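Local structure of cytosolic IMP-GMP specific 5'-nucleotidase (Legionella pneumophila subsp. pneumophila, 4OHF) at residues Leu43-Tyr54 with Asp159-Asp170. The protein probably hydrolyses purine nucleoside 5'-monophosphates such as IMP and GMP, as a magnesium-binding cytosolic nucleotidase of the HAD clan. Numbering follows the deposited sequence.
Sequences LVKERLAESFHY and DVQYCVDKVHSD
Val44 and Cys163 mark where two helices of this HAD-clan nucleotidase cross, their CA atoms 5.6 Å apart. The C-terminal half of helix 33-51 (residues 43-51) passes residues 159-170 of helix 153-170 at 114°, with the axes of the two segments 8.9 Å apart at closest. Val44 is a knob set into the hole formed by Val160, Cys163, Val164 and Val167, its CG1 against Cys163 CB and its CG2 4.0 Å from Val164 CG2. Helix 129-143 packs on both helices, Leu135 touching Val44 and Leu48 and Leu139 touching Val160, in a three-helix cluster away from the GMP and magnesium sites. At one end Leu43 CB meets Val167 CG2, the two side chains crossing almost at right angles. Next to Val44, Cys163 SG lies between Arg47 CG and Leu48 CD2. Arg47 bends at chi2 and chi3, which brings its guanidinium edge to Asp170; NH1 and NH2 share OD2 in a salt bridge, the NH1 bond weak and bent (126°), the NH2 bond improbably short and its exact geometry doubtful. Past the helix end, one face of the Phe52 ring receives Asp159 CB in a CH-pi contact, 4.2 Å from the centroid, while Tyr162 CD1 approaches the ring edge, 3.3 Å from Phe52 CE2. His53, with positive phi, leads the chain out of the helix to Tyr54, whose OH donates to the anti lone pair of Asp159 OD2 at 2.6 Å.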
loop_
_atom_site.group_PDB
_atom_site.type_symbol
_atom_site.label_atom_id
_atom_site.label_comp_id
_atom_site.label_asym_id
_atom_site.label_seq_id
_atom_site.Cartn_x
_atom_site.Cartn_y
_atom_site.Cartn_z
ATOM N N LEU B 43 26.298 22.054 13.048
ATOM C CA LEU B 43 26.313 21.991 11.592
ATOM C C LEU B 43 24.908 22.049 10.986
ATOM O O LEU B 43 24.691 22.759 10.008
ATOM C CB LEU B 43 27.023 20.717 11.116
ATOM C CG LEU B 43 28.483 20.546 11.524
ATOM C CD1 LEU B 43 28.996 19.202 11.059
ATOM C CD2 LEU B 43 29.308 21.674 10.936
ATOM N N VAL B 44 23.961 21.305 11.561
ATOM C CA VAL B 44 22.583 21.260 11.057
ATOM C C VAL B 44 21.833 22.558 11.293
ATOM O O VAL B 44 21.078 23.009 10.436
ATOM C CB VAL B 44 21.768 20.114 11.714
ATOM C CG1 VAL B 44 20.302 20.211 11.321
ATOM C CG2 VAL B 44 22.315 18.775 11.280
ATOM N N LYS B 45 22.034 23.149 12.464
ATOM C CA LYS B 45 21.374 24.403 12.796
ATOM C C LYS B 45 21.906 25.497 11.878
ATOM O O LYS B 45 21.169 26.387 11.449
ATOM C CB LYS B 45 21.635 24.763 14.258
ATOM C CG LYS B 45 20.821 25.941 14.762
ATOM C CD LYS B 45 21.067 26.182 16.234
ATOM C CE LYS B 45 22.545 26.400 16.505
ATOM N NZ LYS B 45 22.811 26.710 17.935
ATOM N N GLU B 46 23.192 25.412 11.572
ATOM C CA GLU B 46 23.845 26.373 10.702
ATOM C C GLU B 46 23.281 26.278 9.292
ATOM O O GLU B 46 22.813 27.267 8.736
ATOM C CB GLU B 46 25.342 26.093 10.682
ATOM C CG GLU B 46 26.136 26.894 9.678
ATOM C CD GLU B 46 27.489 26.266 9.416
ATOM O OE1 GLU B 46 28.261 26.097 10.387
ATOM O OE2 GLU B 46 27.771 25.932 8.244
ATOM N N ARG B 47 23.323 25.078 8.724
ATOM C CA ARG B 47 22.830 24.836 7.369
ATOM C C ARG B 47 21.390 25.305 7.167
ATOM O O ARG B 47 20.962 25.542 6.036
ATOM C CB ARG B 47 22.945 23.347 7.022
ATOM C CG ARG B 47 22.471 22.987 5.624
ATOM C CD ARG B 47 23.241 23.762 4.580
ATOM N NE ARG B 47 24.662 23.453 4.636
ATOM C CZ ARG B 47 25.231 22.438 3.992
ATOM N NH1 ARG B 47 24.492 21.635 3.233
ATOM N NH2 ARG B 47 26.538 22.221 4.120
ATOM N N LEU B 48 20.645 25.440 8.262
ATOM C CA LEU B 48 19.260 25.896 8.190
ATOM C C LEU B 48 19.175 27.403 7.989
ATOM O O LEU B 48 18.458 27.887 7.116
ATOM C CB LEU B 48 18.504 25.520 9.463
ATOM C CG LEU B 48 18.010 24.080 9.551
ATOM C CD1 LEU B 48 17.378 23.841 10.913
ATOM C CD2 LEU B 48 17.007 23.823 8.433
ATOM N N ALA B 49 19.913 28.139 8.810
ATOM C CA ALA B 49 19.921 29.591 8.737
ATOM C C ALA B 49 20.578 30.095 7.461
ATOM O O ALA B 49 20.438 31.268 7.111
ATOM C CB ALA B 49 20.645 30.166 9.945
ATOM N N GLU B 50 21.285 29.210 6.763
ATOM C CA GLU B 50 21.973 29.605 5.543
ATOM C C GLU B 50 21.301 29.180 4.247
ATOM O O GLU B 50 20.886 30.027 3.460
ATOM C CB GLU B 50 23.417 29.100 5.582
ATOM C CG GLU B 50 24.186 29.625 6.792
ATOM C CD GLU B 50 25.669 29.293 6.760
ATOM O OE1 GLU B 50 26.379 29.653 7.729
ATOM O OE2 GLU B 50 26.119 28.679 5.766
ATOM N N SER B 51 21.184 27.877 4.018
ATOM C CA SER B 51 20.573 27.403 2.784
ATOM C C SER B 51 19.048 27.365 2.823
ATOM O O SER B 51 18.402 27.128 1.799
ATOM C CB SER B 51 21.120 26.018 2.418
ATOM O OG SER B 51 20.769 25.050 3.388
ATOM N N PHE B 52 18.464 27.603 3.992
ATOM C CA PHE B 52 17.011 27.589 4.105
ATOM C C PHE B 52 16.413 28.910 4.540
ATOM O O PHE B 52 15.193 29.056 4.582
ATOM C CB PHE B 52 16.558 26.467 5.034
ATOM C CG PHE B 52 16.357 25.165 4.327
ATOM C CD1 PHE B 52 15.188 24.924 3.617
ATOM C CD2 PHE B 52 17.366 24.210 4.301
ATOM C CE1 PHE B 52 15.024 23.748 2.887
ATOM C CE2 PHE B 52 17.214 23.029 3.574
ATOM C CZ PHE B 52 16.037 22.799 2.863
ATOM N N HIS B 53 17.271 29.868 4.869
ATOM C CA HIS B 53 16.810 31.196 5.250
ATOM C C HIS B 53 15.766 31.182 6.369
ATOM O O HIS B 53 14.622 31.595 6.172
ATOM C CB HIS B 53 16.242 31.898 4.007
ATOM C CG HIS B 53 17.121 31.783 2.794
ATOM N ND1 HIS B 53 16.616 31.673 1.516
ATOM C CD2 HIS B 53 18.471 31.735 2.670
ATOM C CE1 HIS B 53 17.615 31.558 0.659
ATOM N NE2 HIS B 53 18.751 31.592 1.333
ATOM N N TYR B 54 16.168 30.698 7.540
ATOM C CA TYR B 54 15.291 30.645 8.710
ATOM C C TYR B 54 15.602 31.858 9.592
ATOM O O TYR B 54 16.642 32.500 9.427
ATOM C CB TYR B 54 15.544 29.357 9.507
ATOM C CG TYR B 54 14.630 28.194 9.170
ATOM C CD1 TYR B 54 13.587 27.833 10.026
ATOM C CD2 TYR B 54 14.820 27.437 8.011
ATOM C CE1 TYR B 54 12.758 26.747 9.740
ATOM C CE2 TYR B 54 13.993 26.348 7.716
ATOM C CZ TYR B 54 12.968 26.011 8.586
ATOM O OH TYR B 54 12.154 24.939 8.302
ATOM N N ASP B 159 12.767 19.916 6.418
ATOM C CA ASP B 159 13.926 20.756 6.148
ATOM C C ASP B 159 15.093 20.253 6.981
ATOM O O ASP B 159 16.188 20.008 6.460
ATOM C CB ASP B 159 13.655 22.221 6.501
ATOM C CG ASP B 159 12.735 22.913 5.499
ATOM O OD1 ASP B 159 12.595 22.421 4.349
ATOM O OD2 ASP B 159 12.165 23.964 5.872
ATOM N N VAL B 160 14.842 20.099 8.280
ATOM C CA VAL B 160 15.852 19.621 9.206
ATOM C C VAL B 160 16.429 18.294 8.730
ATOM O O VAL B 160 17.647 18.117 8.742
ATOM C CB VAL B 160 15.273 19.450 10.626
ATOM C CG1 VAL B 160 16.294 18.800 11.522
ATOM C CG2 VAL B 160 14.874 20.796 11.192
ATOM N N GLN B 161 15.572 17.369 8.293
ATOM C CA GLN B 161 16.054 16.066 7.821
ATOM C C GLN B 161 16.948 16.262 6.612
ATOM O O GLN B 161 17.946 15.563 6.444
ATOM C CB GLN B 161 14.889 15.144 7.448
ATOM C CG GLN B 161 15.322 13.766 6.936
ATOM C CD GLN B 161 16.125 12.971 7.961
ATOM O OE1 GLN B 161 15.686 12.779 9.098
ATOM N NE2 GLN B 161 17.302 12.500 7.558
ATOM N N TYR B 162 16.585 17.223 5.772
ATOM C CA TYR B 162 17.361 17.522 4.584
ATOM C C TYR B 162 18.764 17.968 4.976
ATOM O O TYR B 162 19.752 17.502 4.405
ATOM C CB TYR B 162 16.665 18.613 3.762
ATOM C CG TYR B 162 17.435 19.062 2.534
ATOM C CD1 TYR B 162 18.346 20.120 2.601
ATOM C CD2 TYR B 162 17.261 18.426 1.306
ATOM C CE1 TYR B 162 19.063 20.532 1.471
ATOM C CE2 TYR B 162 17.972 18.827 0.175
ATOM C CZ TYR B 162 18.871 19.880 0.264
ATOM O OH TYR B 162 19.580 20.270 -0.852
ATOM N N CYS B 163 18.854 18.867 5.948
ATOM C CA CYS B 163 20.148 19.347 6.402
ATOM C C CYS B 163 21.008 18.227 6.959
ATOM O O CYS B 163 22.209 18.160 6.670
ATOM C CB CYS B 163 19.976 20.409 7.471
ATOM S SG CYS B 163 19.230 21.906 6.867
ATOM N N VAL B 164 20.394 17.355 7.759
ATOM C CA VAL B 164 21.108 16.231 8.356
ATOM C C VAL B 164 21.722 15.356 7.264
ATOM O O VAL B 164 22.888 14.962 7.353
ATOM C CB VAL B 164 20.180 15.342 9.238
ATOM C CG1 VAL B 164 21.002 14.256 9.901
ATOM C CG2 VAL B 164 19.485 16.173 10.294
ATOM N N ASP B 165 20.930 15.051 6.236
ATOM C CA ASP B 165 21.416 14.224 5.134
ATOM C C ASP B 165 22.520 14.965 4.390
ATOM O O ASP B 165 23.533 14.371 4.005
ATOM C CB ASP B 165 20.290 13.885 4.146
ATOM C CG ASP B 165 19.141 13.134 4.794
ATOM O OD1 ASP B 165 19.405 12.254 5.651
ATOM O OD2 ASP B 165 17.972 13.418 4.430
ATOM N N LYS B 166 22.321 16.264 4.197
ATOM C CA LYS B 166 23.294 17.080 3.492
ATOM C C LYS B 166 24.613 17.116 4.243
ATOM O O LYS B 166 25.663 16.787 3.695
ATOM C CB LYS B 166 22.772 18.504 3.324
ATOM C CG LYS B 166 23.189 19.145 2.010
ATOM C CD LYS B 166 22.597 18.372 0.828
ATOM C CE LYS B 166 22.981 18.976 -0.512
ATOM N NZ LYS B 166 22.325 18.239 -1.638
ATOM N N VAL B 167 24.545 17.513 5.508
ATOM C CA VAL B 167 25.731 17.608 6.345
ATOM C C VAL B 167 26.478 16.272 6.411
ATOM O O VAL B 167 27.688 16.240 6.648
ATOM C CB VAL B 167 25.353 18.083 7.774
ATOM C CG1 VAL B 167 24.736 16.953 8.560
ATOM C CG2 VAL B 167 26.569 18.625 8.477
ATOM N N HIS B 168 25.757 15.175 6.192
ATOM C CA HIS B 168 26.366 13.848 6.209
ATOM C C HIS B 168 26.911 13.458 4.841
ATOM O O HIS B 168 27.493 12.387 4.680
ATOM C CB HIS B 168 25.365 12.782 6.682
ATOM C CG HIS B 168 25.508 12.421 8.133
ATOM N ND1 HIS B 168 24.968 13.180 9.152
ATOM C CD2 HIS B 168 26.175 11.406 8.735
ATOM C CE1 HIS B 168 25.293 12.647 10.317
ATOM N NE2 HIS B 168 26.026 11.571 10.093
ATOM N N SER B 169 26.729 14.338 3.861
ATOM C CA SER B 169 27.198 14.093 2.501
ATOM C C SER B 169 28.191 15.167 2.097
ATOM O O SER B 169 29.095 14.921 1.297
ATOM C CB SER B 169 26.019 14.099 1.529
ATOM O OG SER B 169 25.073 13.105 1.876
ATOM N N ASP B 170 28.007 16.362 2.645
ATOM C CA ASP B 170 28.890 17.488 2.367
ATOM C C ASP B 170 30.322 17.118 2.671
ATOM O O ASP B 170 31.247 17.498 1.956
ATOM C CB ASP B 170 28.539 18.682 3.249
ATOM C CG ASP B 170 27.496 19.567 2.638
ATOM O OD1 ASP B 170 27.686 19.984 1.474
ATOM O OD2 ASP B 170 26.491 19.854 3.322
#